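CAS6A (PDB 4C97) is probably a metal-independent Cas6-type endoribonuclease that cuts CRISPR RNA precursors in the antiviral defence of Thermus thermophilus. Local coordinates at residues F28-L33 and N46-G51; G159-P164 and A212-A217; T130-K135 and P144-E149; A58-V63 and H102-V107; G24-F29 and K230-Y235. The protein carries 1 engineered substitution. All coordinates share one frame; numbering follows the deposited sequence.

Contact 1 of 5, residues F28-L33 and N46-G51; sequences FFYGLL and NPFALG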
# COMPACT_ATOMS: atom_id res chain seq x y z
N PHE A 28 6.12 10.14 13.45
CA PHE A 28 7.53 10.13 13.07
C PHE A 28 7.73 10.58 11.61
O PHE A 28 8.55 11.49 11.29
CB PHE A 28 8.05 8.73 13.27
CG PHE A 28 9.41 8.50 12.70
CD1 PHE A 28 10.53 8.99 13.34
CD2 PHE A 28 9.56 7.78 11.53
CE1 PHE A 28 11.78 8.77 12.81
CE2 PHE A 28 10.81 7.57 11.00
CZ PHE A 28 11.91 8.06 11.65
N PHE A 29 6.95 9.95 10.73
CA PHE A 29 7.01 10.29 9.32
C PHE A 29 6.69 11.77 9.08
O PHE A 29 7.42 12.47 8.36
CB PHE A 29 6.09 9.38 8.50
CG PHE A 29 6.04 9.74 7.06
CD1 PHE A 29 7.10 9.43 6.23
CD2 PHE A 29 4.95 10.41 6.52
CE1 PHE A 29 7.08 9.77 4.90
CE2 PHE A 29 4.93 10.75 5.18
CZ PHE A 29 6.00 10.42 4.37
N TYR A 30 5.64 12.29 9.72
CA TYR A 30 5.29 13.69 9.56
C TYR A 30 6.38 14.59 10.13
O TYR A 30 6.63 15.67 9.61
CB TYR A 30 3.93 13.99 10.20
CG TYR A 30 2.72 13.54 9.38
CD1 TYR A 30 2.85 12.82 8.21
CD2 TYR A 30 1.43 13.85 9.79
CE1 TYR A 30 1.75 12.43 7.47
CE2 TYR A 30 0.31 13.45 9.05
CZ TYR A 30 0.48 12.75 7.90
OH TYR A 30 -0.64 12.37 7.18
N GLY A 31 7.04 14.15 11.19
CA GLY A 31 8.20 14.87 11.69
C GLY A 31 9.30 15.00 10.65
O GLY A 31 9.88 16.08 10.48
N LEU A 32 9.62 13.91 9.97
CA LEU A 32 10.54 14.01 8.83
C LEU A 32 10.01 14.91 7.69
O LEU A 32 10.75 15.69 7.09
CB LEU A 32 10.85 12.63 8.26
CG LEU A 32 11.56 11.68 9.21
CD1 LEU A 32 11.74 10.35 8.55
CD2 LEU A 32 12.91 12.25 9.63
N LEU A 33 8.72 14.78 7.41
CA LEU A 33 8.06 15.58 6.37
C LEU A 33 8.11 17.09 6.63
O LEU A 33 8.56 17.85 5.77
CB LEU A 33 6.61 15.15 6.26
CG LEU A 33 6.02 15.13 4.86
CD1 LEU A 33 6.73 14.09 4.02
CD2 LEU A 33 4.53 14.84 4.96
N ASN A 46 -2.37 11.86 -0.48
CA ASN A 46 -1.08 11.66 0.18
C ASN A 46 -0.17 10.90 -0.77
O ASN A 46 -0.52 9.79 -1.18
CB ASN A 46 -1.25 10.83 1.45
CG ASN A 46 -2.18 11.47 2.47
OD1 ASN A 46 -2.42 12.68 2.45
ND2 ASN A 46 -2.67 10.66 3.40
N PRO A 47 0.98 11.49 -1.17
CA PRO A 47 1.89 10.74 -2.06
C PRO A 47 2.78 9.75 -1.32
O PRO A 47 3.97 9.59 -1.60
CB PRO A 47 2.74 11.86 -2.71
CG PRO A 47 2.76 12.95 -1.67
CD PRO A 47 1.44 12.87 -0.94
N PHE A 48 2.20 9.07 -0.34
CA PHE A 48 2.92 8.14 0.48
C PHE A 48 1.94 7.19 1.14
O PHE A 48 0.72 7.38 1.07
CB PHE A 48 3.72 8.87 1.56
CG PHE A 48 2.85 9.67 2.50
CD1 PHE A 48 2.34 9.10 3.65
CD2 PHE A 48 2.56 10.99 2.22
CE1 PHE A 48 1.53 9.85 4.50
CE2 PHE A 48 1.76 11.73 3.07
CZ PHE A 48 1.23 11.15 4.20
N ALA A 49 2.49 6.15 1.75
CA ALA A 49 1.72 5.29 2.65
C ALA A 49 2.68 4.72 3.68
O ALA A 49 3.89 4.72 3.48
CB ALA A 49 1.00 4.16 1.90
N LEU A 50 2.13 4.25 4.79
CA LEU A 50 2.96 3.71 5.84
C LEU A 50 2.47 2.33 6.22
O LEU A 50 1.30 1.99 6.00
CB LEU A 50 2.97 4.63 7.07
CG LEU A 50 3.46 6.06 6.81
CD1 LEU A 50 3.23 6.91 8.05
CD2 LEU A 50 4.91 6.05 6.40
N GLY A 51 3.37 1.53 6.74
CA GLY A 51 3.00 0.23 7.21
C GLY A 51 3.95 -0.31 8.24
O GLY A 51 4.98 0.26 8.52

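Contact 2 of 5, residues G159-P164 and A212-A217; sequences GPLKAP and ALWLSA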
# COMPACT_ATOMS: atom_id res chain seq x y z
N GLY A 159 0.96 8.83 -10.97
CA GLY A 159 1.63 8.30 -12.14
C GLY A 159 1.45 9.13 -13.39
O GLY A 159 0.78 10.17 -13.37
N PRO A 160 2.05 8.69 -14.50
CA PRO A 160 2.11 9.52 -15.70
C PRO A 160 0.92 9.36 -16.62
O PRO A 160 0.88 10.06 -17.62
CB PRO A 160 3.34 8.95 -16.41
CG PRO A 160 3.17 7.49 -16.17
CD PRO A 160 2.78 7.42 -14.70
N LEU A 161 -0.02 8.47 -16.29
CA LEU A 161 -1.02 8.02 -17.25
C LEU A 161 -2.38 7.84 -16.60
O LEU A 161 -2.48 7.32 -15.50
CB LEU A 161 -0.57 6.67 -17.80
CG LEU A 161 -1.22 6.11 -19.06
CD1 LEU A 161 -1.09 7.08 -20.22
CD2 LEU A 161 -0.54 4.78 -19.40
N LYS A 162 -3.42 8.28 -17.29
CA LYS A 162 -4.78 8.05 -16.83
C LYS A 162 -5.44 7.01 -17.70
O LYS A 162 -5.15 6.89 -18.89
CB LYS A 162 -5.57 9.35 -16.87
CG LYS A 162 -5.05 10.30 -15.85
CD LYS A 162 -5.83 11.56 -15.76
CE LYS A 162 -5.23 12.44 -14.71
NZ LYS A 162 -6.15 13.53 -14.34
N ALA A 163 -6.36 6.25 -17.11
CA ALA A 163 -7.05 5.21 -17.87
C ALA A 163 -8.14 5.82 -18.73
O ALA A 163 -8.88 6.70 -18.30
CB ALA A 163 -7.64 4.19 -16.94
N PRO A 164 -8.27 5.32 -19.96
CA PRO A 164 -9.43 5.71 -20.76
C PRO A 164 -10.71 5.40 -19.98
O PRO A 164 -10.76 4.44 -19.22
CB PRO A 164 -9.32 4.83 -22.00
CG PRO A 164 -7.85 4.58 -22.13
CD PRO A 164 -7.36 4.44 -20.71
N ALA A 212 -6.78 -5.67 -19.26
CA ALA A 212 -6.06 -6.67 -18.48
C ALA A 212 -4.68 -6.12 -18.05
O ALA A 212 -4.19 -6.40 -16.95
CB ALA A 212 -5.91 -7.96 -19.31
N LEU A 213 -4.06 -5.33 -18.92
CA LEU A 213 -2.82 -4.66 -18.53
C LEU A 213 -3.02 -3.67 -17.36
O LEU A 213 -2.25 -3.68 -16.38
CB LEU A 213 -2.18 -3.95 -19.71
CG LEU A 213 -0.76 -3.54 -19.41
CD1 LEU A 213 0.14 -4.75 -19.27
CD2 LEU A 213 -0.25 -2.59 -20.50
N TRP A 214 -4.04 -2.82 -17.48
CA TRP A 214 -4.36 -1.92 -16.39
C TRP A 214 -4.66 -2.69 -15.09
O TRP A 214 -4.21 -2.31 -14.02
CB TRP A 214 -5.54 -1.02 -16.78
CG TRP A 214 -5.08 0.23 -17.48
CD1 TRP A 214 -4.93 0.41 -18.83
CD2 TRP A 214 -4.67 1.46 -16.87
NE1 TRP A 214 -4.47 1.68 -19.09
CE2 TRP A 214 -4.30 2.34 -17.90
CE3 TRP A 214 -4.59 1.89 -15.54
CZ2 TRP A 214 -3.86 3.63 -17.66
CZ3 TRP A 214 -4.15 3.18 -15.29
CH2 TRP A 214 -3.80 4.03 -16.35
N LEU A 215 -5.44 -3.77 -15.19
CA LEU A 215 -5.69 -4.58 -13.98
C LEU A 215 -4.37 -5.03 -13.34
O LEU A 215 -4.15 -4.88 -12.12
CB LEU A 215 -6.60 -5.77 -14.30
CG LEU A 215 -6.98 -6.64 -13.11
CD1 LEU A 215 -7.80 -5.89 -12.04
CD2 LEU A 215 -7.73 -7.87 -13.58
N SER A 216 -3.46 -5.53 -14.18
CA SER A 216 -2.17 -5.97 -13.65
C SER A 216 -1.37 -4.83 -13.02
O SER A 216 -0.69 -5.02 -12.00
CB SER A 216 -1.35 -6.70 -14.73
OG SER A 216 -0.85 -5.82 -15.72
N ALA A 217 -1.48 -3.66 -13.61
CA ALA A 217 -0.79 -2.47 -13.10
C ALA A 217 -1.34 -2.02 -11.74
O ALA A 217 -0.57 -1.63 -10.85
CB ALA A 217 -0.86 -1.33 -14.11

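Contact 3 of 5, residues T130-K135 and P144-E149; sequences TFFRRK and PRLVLE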
# COMPACT_ATOMS: atom_id res chain seq x y z
N THR A 130 -8.18 -3.67 5.98
CA THR A 130 -8.47 -2.84 4.83
C THR A 130 -9.93 -2.42 4.84
O THR A 130 -10.83 -3.26 5.03
CB THR A 130 -8.14 -3.61 3.54
OG1 THR A 130 -6.75 -3.99 3.53
CG2 THR A 130 -8.44 -2.79 2.32
N PHE A 131 -10.18 -1.13 4.67
CA PHE A 131 -11.54 -0.60 4.69
C PHE A 131 -11.66 0.66 3.85
O PHE A 131 -10.65 1.22 3.36
CB PHE A 131 -12.03 -0.38 6.14
CG PHE A 131 -11.17 0.57 6.95
CD1 PHE A 131 -11.44 1.93 6.95
CD2 PHE A 131 -10.11 0.10 7.72
CE1 PHE A 131 -10.66 2.81 7.70
CE2 PHE A 131 -9.33 0.99 8.46
CZ PHE A 131 -9.61 2.33 8.43
N PHE A 132 -12.91 1.09 3.66
CA PHE A 132 -13.26 2.18 2.75
C PHE A 132 -14.23 3.10 3.42
O PHE A 132 -14.96 2.70 4.31
CB PHE A 132 -13.89 1.59 1.46
CG PHE A 132 -13.03 0.57 0.83
CD1 PHE A 132 -12.05 0.94 -0.07
CD2 PHE A 132 -13.12 -0.76 1.22
CE1 PHE A 132 -11.21 0.00 -0.60
CE2 PHE A 132 -12.30 -1.69 0.70
CZ PHE A 132 -11.31 -1.32 -0.22
N ARG A 133 -14.21 4.37 3.04
CA ARG A 133 -15.15 5.31 3.61
C ARG A 133 -16.38 5.34 2.72
O ARG A 133 -16.27 5.56 1.53
CB ARG A 133 -14.54 6.70 3.72
CG ARG A 133 -15.44 7.69 4.46
CD ARG A 133 -14.72 9.01 4.74
NE ARG A 133 -15.57 10.00 5.40
CZ ARG A 133 -16.00 9.92 6.66
NH1 ARG A 133 -15.69 8.87 7.41
NH2 ARG A 133 -16.76 10.89 7.16
N ARG A 134 -17.55 5.09 3.30
CA ARG A 134 -18.79 5.22 2.56
C ARG A 134 -19.81 5.89 3.47
O ARG A 134 -20.11 5.39 4.55
CB ARG A 134 -19.27 3.85 2.06
CG ARG A 134 -19.80 2.90 3.16
CD ARG A 134 -20.67 1.79 2.63
NE ARG A 134 -20.24 1.34 1.31
CZ ARG A 134 -20.94 0.51 0.55
NH1 ARG A 134 -22.13 0.06 0.96
NH2 ARG A 134 -20.47 0.15 -0.64
N LYS A 135 -20.29 7.05 3.05
CA LYS A 135 -21.38 7.70 3.75
C LYS A 135 -21.07 7.93 5.22
O LYS A 135 -21.88 7.64 6.09
CB LYS A 135 -22.63 6.83 3.61
CG LYS A 135 -22.77 6.23 2.22
CD LYS A 135 -23.92 5.24 2.16
CE LYS A 135 -24.94 5.61 1.10
NZ LYS A 135 -24.81 4.76 -0.10
N PRO A 144 -14.83 -5.35 -5.60
CA PRO A 144 -13.99 -4.91 -6.72
C PRO A 144 -14.01 -3.39 -6.97
O PRO A 144 -12.95 -2.77 -7.15
CB PRO A 144 -14.56 -5.66 -7.93
CG PRO A 144 -15.20 -6.91 -7.33
CD PRO A 144 -15.67 -6.53 -5.95
N ARG A 145 -15.19 -2.77 -6.99
CA ARG A 145 -15.25 -1.36 -7.36
C ARG A 145 -14.50 -0.48 -6.33
O ARG A 145 -13.84 0.52 -6.68
CB ARG A 145 -16.69 -0.90 -7.53
CG ARG A 145 -17.47 -1.00 -6.27
CD ARG A 145 -18.93 -0.71 -6.49
NE ARG A 145 -19.59 -0.69 -5.18
CZ ARG A 145 -19.68 0.39 -4.39
NH1 ARG A 145 -19.20 1.57 -4.77
NH2 ARG A 145 -20.28 0.27 -3.22
N LEU A 146 -14.56 -0.89 -5.07
CA LEU A 146 -13.91 -0.13 -4.00
C LEU A 146 -12.38 -0.25 -4.06
O LEU A 146 -11.65 0.76 -4.00
CB LEU A 146 -14.42 -0.56 -2.64
CG LEU A 146 -15.89 -0.23 -2.36
CD1 LEU A 146 -16.34 -0.75 -1.03
CD2 LEU A 146 -16.15 1.28 -2.44
N VAL A 147 -11.91 -1.50 -4.12
CA VAL A 147 -10.49 -1.81 -4.18
C VAL A 147 -9.86 -1.17 -5.41
O VAL A 147 -8.82 -0.41 -5.32
CB VAL A 147 -10.29 -3.37 -4.20
CG1 VAL A 147 -8.84 -3.75 -4.52
CG2 VAL A 147 -10.72 -3.95 -2.89
N LEU A 148 -10.46 -1.45 -6.56
CA LEU A 148 -9.89 -1.00 -7.82
C LEU A 148 -10.00 0.51 -7.99
O LEU A 148 -9.06 1.12 -8.54
CB LEU A 148 -10.45 -1.77 -9.00
CG LEU A 148 -10.17 -3.27 -8.92
CD1 LEU A 148 -10.78 -3.91 -10.15
CD2 LEU A 148 -8.68 -3.64 -8.83
N GLU A 149 -11.10 1.13 -7.53
CA GLU A 149 -11.17 2.59 -7.61
C GLU A 149 -10.11 3.21 -6.71
O GLU A 149 -9.49 4.22 -7.09
CB GLU A 149 -12.54 3.10 -7.23
CG GLU A 149 -12.75 4.58 -7.48
CD GLU A 149 -12.29 5.49 -6.36
OE1 GLU A 149 -12.07 5.01 -5.22
OE2 GLU A 149 -12.13 6.71 -6.61

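Contact 4 of 5, residues A58-V63 and H102-V107; sequences AAWARV and HPWAGV. With SO4 (sulfate ion), chain D.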
# COMPACT_ATOMS: atom_id res chain seq x y z
N ALA A 58 11.18 -9.13 15.95
CA ALA A 58 11.49 -9.07 14.52
C ALA A 58 10.46 -8.18 13.85
O ALA A 58 9.79 -8.58 12.88
CB ALA A 58 11.50 -10.46 13.91
N ALA A 59 10.34 -6.97 14.37
CA ALA A 59 9.36 -6.00 13.91
C ALA A 59 9.98 -5.13 12.83
O ALA A 59 11.20 -4.98 12.74
CB ALA A 59 8.88 -5.13 15.07
N TRP A 60 9.12 -4.57 11.99
CA TRP A 60 9.59 -3.62 11.01
C TRP A 60 8.54 -2.58 10.71
O TRP A 60 7.35 -2.76 11.00
CB TRP A 60 9.98 -4.35 9.72
CG TRP A 60 8.90 -5.27 9.19
CD1 TRP A 60 8.77 -6.60 9.45
CD2 TRP A 60 7.83 -4.93 8.31
NE1 TRP A 60 7.67 -7.10 8.80
CE2 TRP A 60 7.06 -6.09 8.10
CE3 TRP A 60 7.41 -3.74 7.69
CZ2 TRP A 60 5.94 -6.11 7.29
CZ3 TRP A 60 6.28 -3.76 6.90
CH2 TRP A 60 5.56 -4.93 6.71
N ALA A 61 9.00 -1.48 10.13
CA ALA A 61 8.09 -0.46 9.62
C ALA A 61 8.41 -0.23 8.18
O ALA A 61 9.48 -0.62 7.71
CB ALA A 61 8.22 0.80 10.40
N ARG A 62 7.50 0.41 7.46
CA ARG A 62 7.74 0.68 6.05
C ARG A 62 7.15 2.01 5.61
O ARG A 62 6.07 2.43 6.07
CB ARG A 62 7.28 -0.48 5.15
CG ARG A 62 5.97 -0.30 4.49
CD ARG A 62 5.47 -1.61 3.87
NE ARG A 62 5.88 -1.90 2.49
CZ ARG A 62 5.07 -1.88 1.43
NH1 ARG A 62 3.79 -1.51 1.55
NH2 ARG A 62 5.53 -2.24 0.24
N VAL A 63 7.91 2.68 4.75
CA VAL A 63 7.53 3.98 4.23
C VAL A 63 7.48 3.88 2.72
O VAL A 63 8.50 3.58 2.08
CB VAL A 63 8.55 5.04 4.63
CG1 VAL A 63 8.20 6.41 4.05
CG2 VAL A 63 8.66 5.12 6.13
N HIS A 102 13.86 -7.56 1.53
CA HIS A 102 12.81 -7.78 2.51
C HIS A 102 11.54 -7.91 1.69
O HIS A 102 11.40 -7.23 0.68
CB HIS A 102 12.71 -6.60 3.48
CG HIS A 102 11.74 -6.81 4.60
ND1 HIS A 102 10.39 -6.64 4.44
CD2 HIS A 102 11.94 -7.16 5.89
CE1 HIS A 102 9.78 -6.90 5.60
NE2 HIS A 102 10.70 -7.20 6.49
N PRO A 103 10.61 -8.79 2.09
CA PRO A 103 9.41 -9.00 1.28
C PRO A 103 8.60 -7.74 0.99
O PRO A 103 7.94 -7.66 -0.04
CB PRO A 103 8.60 -9.99 2.10
CG PRO A 103 9.61 -10.75 2.88
CD PRO A 103 10.69 -9.75 3.21
N TRP A 104 8.65 -6.77 1.89
CA TRP A 104 7.87 -5.55 1.77
C TRP A 104 8.67 -4.33 1.34
O TRP A 104 8.16 -3.22 1.37
CB TRP A 104 7.11 -5.30 3.07
CG TRP A 104 5.99 -6.31 3.23
CD1 TRP A 104 6.01 -7.45 3.96
CD2 TRP A 104 4.72 -6.25 2.59
NE1 TRP A 104 4.81 -8.11 3.83
CE2 TRP A 104 3.99 -7.39 3.00
CE3 TRP A 104 4.10 -5.36 1.71
CZ2 TRP A 104 2.69 -7.66 2.56
CZ3 TRP A 104 2.81 -5.63 1.28
CH2 TRP A 104 2.12 -6.76 1.72
N ALA A 105 9.92 -4.55 0.91
CA ALA A 105 10.77 -3.48 0.39
C ALA A 105 10.81 -3.57 -1.14
O ALA A 105 10.84 -4.65 -1.70
CB ALA A 105 12.16 -3.62 0.93
N GLY A 106 10.85 -2.43 -1.81
CA GLY A 106 11.09 -2.44 -3.24
C GLY A 106 11.19 -1.05 -3.80
O GLY A 106 10.75 -0.10 -3.19
N VAL A 107 11.82 -0.93 -4.97
CA VAL A 107 11.89 0.33 -5.68
C VAL A 107 11.63 -0.01 -7.13
O VAL A 107 12.17 -1.00 -7.65
CB VAL A 107 13.26 1.00 -5.57
CG1 VAL A 107 13.22 2.36 -6.24
CG2 VAL A 107 13.66 1.14 -4.13
S SO4 D . 2.96 -9.97 6.91
O1 SO4 D . 3.24 -9.46 5.57
O2 SO4 D . 1.64 -10.60 6.87
O3 SO4 D . 3.97 -10.95 7.28
O4 SO4 D . 2.93 -8.93 7.93

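Contact 5 of 5, residues G24-F29 and K230-Y235; sequences GLRGFF and KTSLGY. With SO4 (sulfate ion), chain C.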
# COMPACT_ATOMS: atom_id res chain seq x y z
N GLY A 24 2.21 6.60 16.23
CA GLY A 24 3.62 6.92 16.44
C GLY A 24 4.41 6.88 15.13
O GLY A 24 5.27 7.76 14.87
N LEU A 25 4.14 5.86 14.32
CA LEU A 25 4.78 5.77 12.99
C LEU A 25 4.43 6.98 12.13
O LEU A 25 5.33 7.64 11.56
CB LEU A 25 4.36 4.47 12.29
CG LEU A 25 4.97 4.26 10.90
CD1 LEU A 25 6.49 4.32 10.91
CD2 LEU A 25 4.51 2.92 10.33
N ARG A 26 3.14 7.31 12.03
CA ARG A 26 2.78 8.47 11.22
C ARG A 26 3.38 9.76 11.78
O ARG A 26 3.82 10.62 11.01
CB ARG A 26 1.26 8.61 11.05
CG ARG A 26 0.91 9.56 9.92
CD ARG A 26 -0.55 9.59 9.65
NE ARG A 26 -1.31 10.23 10.71
CZ ARG A 26 -2.63 10.31 10.72
NH1 ARG A 26 -3.34 9.78 9.72
NH2 ARG A 26 -3.26 10.91 11.71
N GLY A 27 3.38 9.91 13.10
CA GLY A 27 3.95 11.11 13.72
C GLY A 27 5.42 11.27 13.41
O GLY A 27 5.92 12.38 13.13
N PHE A 28 6.12 10.14 13.45
CA PHE A 28 7.53 10.13 13.07
C PHE A 28 7.73 10.58 11.61
O PHE A 28 8.55 11.49 11.29
CB PHE A 28 8.05 8.73 13.27
CG PHE A 28 9.41 8.50 12.70
CD1 PHE A 28 10.53 8.99 13.34
CD2 PHE A 28 9.56 7.78 11.53
CE1 PHE A 28 11.78 8.77 12.81
CE2 PHE A 28 10.81 7.57 11.00
CZ PHE A 28 11.91 8.06 11.65
N PHE A 29 6.95 9.95 10.73
CA PHE A 29 7.01 10.29 9.32
C PHE A 29 6.69 11.77 9.08
O PHE A 29 7.42 12.47 8.36
CB PHE A 29 6.09 9.38 8.50
CG PHE A 29 6.04 9.74 7.06
CD1 PHE A 29 7.10 9.43 6.23
CD2 PHE A 29 4.95 10.41 6.52
CE1 PHE A 29 7.08 9.77 4.90
CE2 PHE A 29 4.93 10.75 5.18
CZ PHE A 29 6.00 10.42 4.37
N LYS A 230 -7.00 5.35 5.14
CA LYS A 230 -6.07 5.42 6.26
C LYS A 230 -4.82 4.58 6.02
O LYS A 230 -4.27 3.99 6.94
CB LYS A 230 -6.78 5.08 7.56
CG LYS A 230 -8.01 5.96 7.68
CD LYS A 230 -8.15 6.67 9.00
CE LYS A 230 -9.38 7.57 8.98
NZ LYS A 230 -9.03 8.98 8.61
N THR A 231 -4.35 4.57 4.77
CA THR A 231 -3.08 3.92 4.50
C THR A 231 -1.92 4.64 5.19
O THR A 231 -0.84 4.08 5.33
CB THR A 231 -2.82 3.81 2.99
OG1 THR A 231 -2.89 5.11 2.38
CG2 THR A 231 -3.83 2.90 2.37
N SER A 232 -2.14 5.88 5.62
CA SER A 232 -1.12 6.62 6.36
C SER A 232 -0.94 6.05 7.77
O SER A 232 0.05 6.38 8.47
CB SER A 232 -1.45 8.12 6.42
OG SER A 232 -2.59 8.35 7.22
N LEU A 233 -1.88 5.21 8.19
CA LEU A 233 -1.82 4.59 9.51
C LEU A 233 -1.55 3.10 9.45
O LEU A 233 -1.67 2.41 10.45
CB LEU A 233 -3.11 4.87 10.31
CG LEU A 233 -3.33 6.34 10.67
CD1 LEU A 233 -4.75 6.50 11.24
CD2 LEU A 233 -2.32 6.81 11.68
N GLY A 234 -1.12 2.61 8.29
CA GLY A 234 -0.75 1.21 8.19
C GLY A 234 -1.85 0.27 7.76
O GLY A 234 -1.60 -0.93 7.63
N TYR A 235 -3.05 0.80 7.57
CA TYR A 235 -4.19 0.01 7.11
C TYR A 235 -4.04 -0.20 5.61
O TYR A 235 -3.35 0.57 4.90
CB TYR A 235 -5.52 0.70 7.43
CG TYR A 235 -5.72 0.86 8.92
CD1 TYR A 235 -5.92 -0.25 9.73
CD2 TYR A 235 -5.69 2.11 9.52
CE1 TYR A 235 -6.09 -0.12 11.08
CE2 TYR A 235 -5.88 2.25 10.87
CZ TYR A 235 -6.07 1.12 11.65
OH TYR A 235 -6.26 1.22 13.02
S SO4 C . -6.72 10.99 10.18
O1 SO4 C . -6.37 9.60 10.04
O2 SO4 C . -8.17 11.06 10.23
O3 SO4 C . -6.12 11.50 11.40
O4 SO4 C . -6.20 11.77 9.07

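Contact 1 of 5, residues F28-L33 and N46-G51
Phe29 and Tyr30 on helix 22-36 meet Phe48 and Leu50 on strand 48-55 in a buried helix-on-sheet contact of the N-terminal ferredoxin-like domain. This is the first helix of the fold lying over the strand that follows it, an outermost strand of the sheet; the local axes of 28-33 and 48-51 pass 11.0 Å apart. An aromatic cluster fills the gap. Phe29 points CE2 at the middle of one Phe48 face, 3.4 Å from Phe48 CD1, with the two ring planes tilted by 45°. Asn46 lays its CB on the opposite face, so Phe48 is clasped between its own chain and the helix. A chi1 of 60°, with CG between the backbone N and the carbonyl carbon, lifts the Phe48 ring into this slot. Tyr30 meets it at its far end: Tyr30 CE1 lies 3.5 Å from Phe48 CZ, the planes almost perpendicular at 89°, and Tyr30 OH sits at the rim of the phenylalanine. Val63 of the next strand also touches Phe29 and Leu50. Leu50 closes the cluster with both methyls: CD1 packs 3.8 Å from Phe29 CB, and CD2 makes a CH-pi contact over the Phe29 face, 4.2 Å from the ring centroid.

Contact 2 of 5, residues G159-P164 and A212-A217
Trp214, on helix 209-225, pushes its indole into the loop 159-164, with the Ala163 methyl over one face and the Leu161 side chain toward the other side of the plane. Loop and helix both belong to the C-terminal, Cas6-family part of the chain. From CB the five-membered ring comes first: NE1 has Pro164 CD as its nearest atom across the contact, a loose 4.3 Å away. At the ring fusion, CD2 and CE2 already lie under Ala163 CB. That methyl stands almost exactly on the normal of the six-membered ring, 3.7 Å from its centroid, a clear CH-pi contact. Farther out, Trp214 CZ2 touches Leu161 CG at 3.9 Å. The tip, CH2, approaches the backbone itself, 3.5 Å from Ala163 N, while Leu161 O lies at the indole edge. Ala163 N donates to Glu156 of helix 144-158, so this amide is satisfied beside the ring. No hydrogen bond joins the two segments: dispersion and CH-pi contact hold the loop, which links helices 144-158 and 165-174, against helix 209-225.

Contact 3 of 5, residues T130-K135 and P144-E149
Phe132 and Leu146 form the apolar half of a strand-to-helix contact in the C-terminal ferredoxin-like part of Cas6, and Arg134 and Arg145 the polar half. The hairpin of strands 129-134 and 137-139 lies here against the start of helix 144-158; the directions of 132-134 and 144-149 differ by 117°.

In the polar half two arginines come near one carboxylate, Arg145 by a salt bridge from NE to Glu143 OE1 and Arg134 by a long, weak ion pair from NH2 to Glu143 OE2. Arg134 also makes a cation-pi contact with Tyr139. The shared glutamate may partly offset the nearness of the two positive charges. The modelled separation of their NH2 atoms is too short for two donors, so the exact placing of these ends is doubtful.

The apolar half is better defined. Leu146 CB lies over the centre of the Phe132 ring, 3.7 Å from its centroid and 7° off the normal, a CH-pi contact. Leu146 CD1 continues along the ring, 3.9 Å from Phe132 CD2. Chi1 of -54° on Phe132, which sets CG anti to the carbonyl carbon, lays the ring over the first turn of the helix. At the far end Phe132 CZ meets Val147 CG2 at 3.8 Å, reached obliquely.

Contact 4 of 5, residues A58-V63 and H102-V107
An aromatic cluster on one face of the N-terminal ferredoxin-like sheet joins Trp60 to His102 and Trp104, the latter two in a type I turn interrupting strand 91-109. His102 turns its edge to the Trp60 face in a T-shaped pair, NE2 3.6 Å from Trp60 CD1; ND1 accepts from Trp104 N, which fixes the turn of the imidazole. Trp104 lies nearly parallel to Trp60 but slid aside, Trp60 CZ2 touching Trp104 CD1 at 3.6 Å. At its side Arg62, bent at chi3 (-89°), grips Trp104 O: NE donates onto a lone pair at 2.9 Å, and NH2 reaches the same oxygen at 3.0 Å from above the carbonyl plane. NH2 also donates to Phe223 O. Trp104 NE1 binds sulfate O1 at 2.7 Å; Arg125 and Arg237 also bond the sulfate, which probably came from the crystallisation liquor but may mark a place for an RNA phosphate. The contact bridges over strand 6-15, Val11 touching His102 and Ala9 touching Arg62; on the alternate residues of strand 58-65, Ala61 and Val63 meet helix 22-36.

Contact 5 of 5, residues G24-F29 and K230-Y235
Arg26 of helix 22-36 reaches Ser232 and Leu233 in the glycine-rich loop near the C-terminus, a hallmark of Cas6 and related RAMP proteins. Its NH1 donates to Ser232 OG at 3.0 Å, nearly straight at 159° and in the guanidinium plane. Leu233 lies across one face of that plane, CD2 3.6 Å from Arg26 CZ. The outer edge takes a sulfate: NH1 binds O1 at 3.1 Å and NH2 binds O3 at 2.9 Å, both bonds close to linear. The polar bonds and the apolar cover together fix the guanidinium. Arg26 sends CG anti to its backbone N (chi1 -164°); the CB-CG-CD run passes Ser232 O, and the bend at chi3 then turns the guanidinium toward Ser232 OG and the sulfate. Lys230 closes on the same ion from the loop side, NZ 2.8 Å from O2, with a weaker bond to O1. The ion probably came from the crystallisation liquor, yet a pocket built from these two basic side chains could suit an RNA phosphate.

In the next shell, the loop is shaped by a short 3-10 turn, Leu233 N donating to Lys230 O, and by Gly234 at a positive phi. Farther out, Thr231 is bonded through its backbone to Leu50 on strand 48-55, and Gly234 O accepts from Ser128 OG. Beside the sulfate, Leu233 CD1 comes 3.7 Å from O1.

Overall arrangement
Contacts 1 and 4 belong to the N-terminal half, contacts 2 and 3 to the C-terminal half, and contact 5 joins them. Contacts 1 and 5 share helix 22-36, their centres about 6 Å apart; contact 4 lies about 14 Å from each, its strand 58-65 beside strand 48-55 in one sheet. Across the molecule, contacts 2 and 3 are about 18 Å apart between centres and meet through Leu148 and Leu215. Along the chain, contacts 1, 4, 3 and 2 close one after another, whereas contact 5 joins residues some 200 apart and spans contacts 4, 3 and 2. Its loop, touching Leu50 on one side and Phe131 on the other, ties the two halves together.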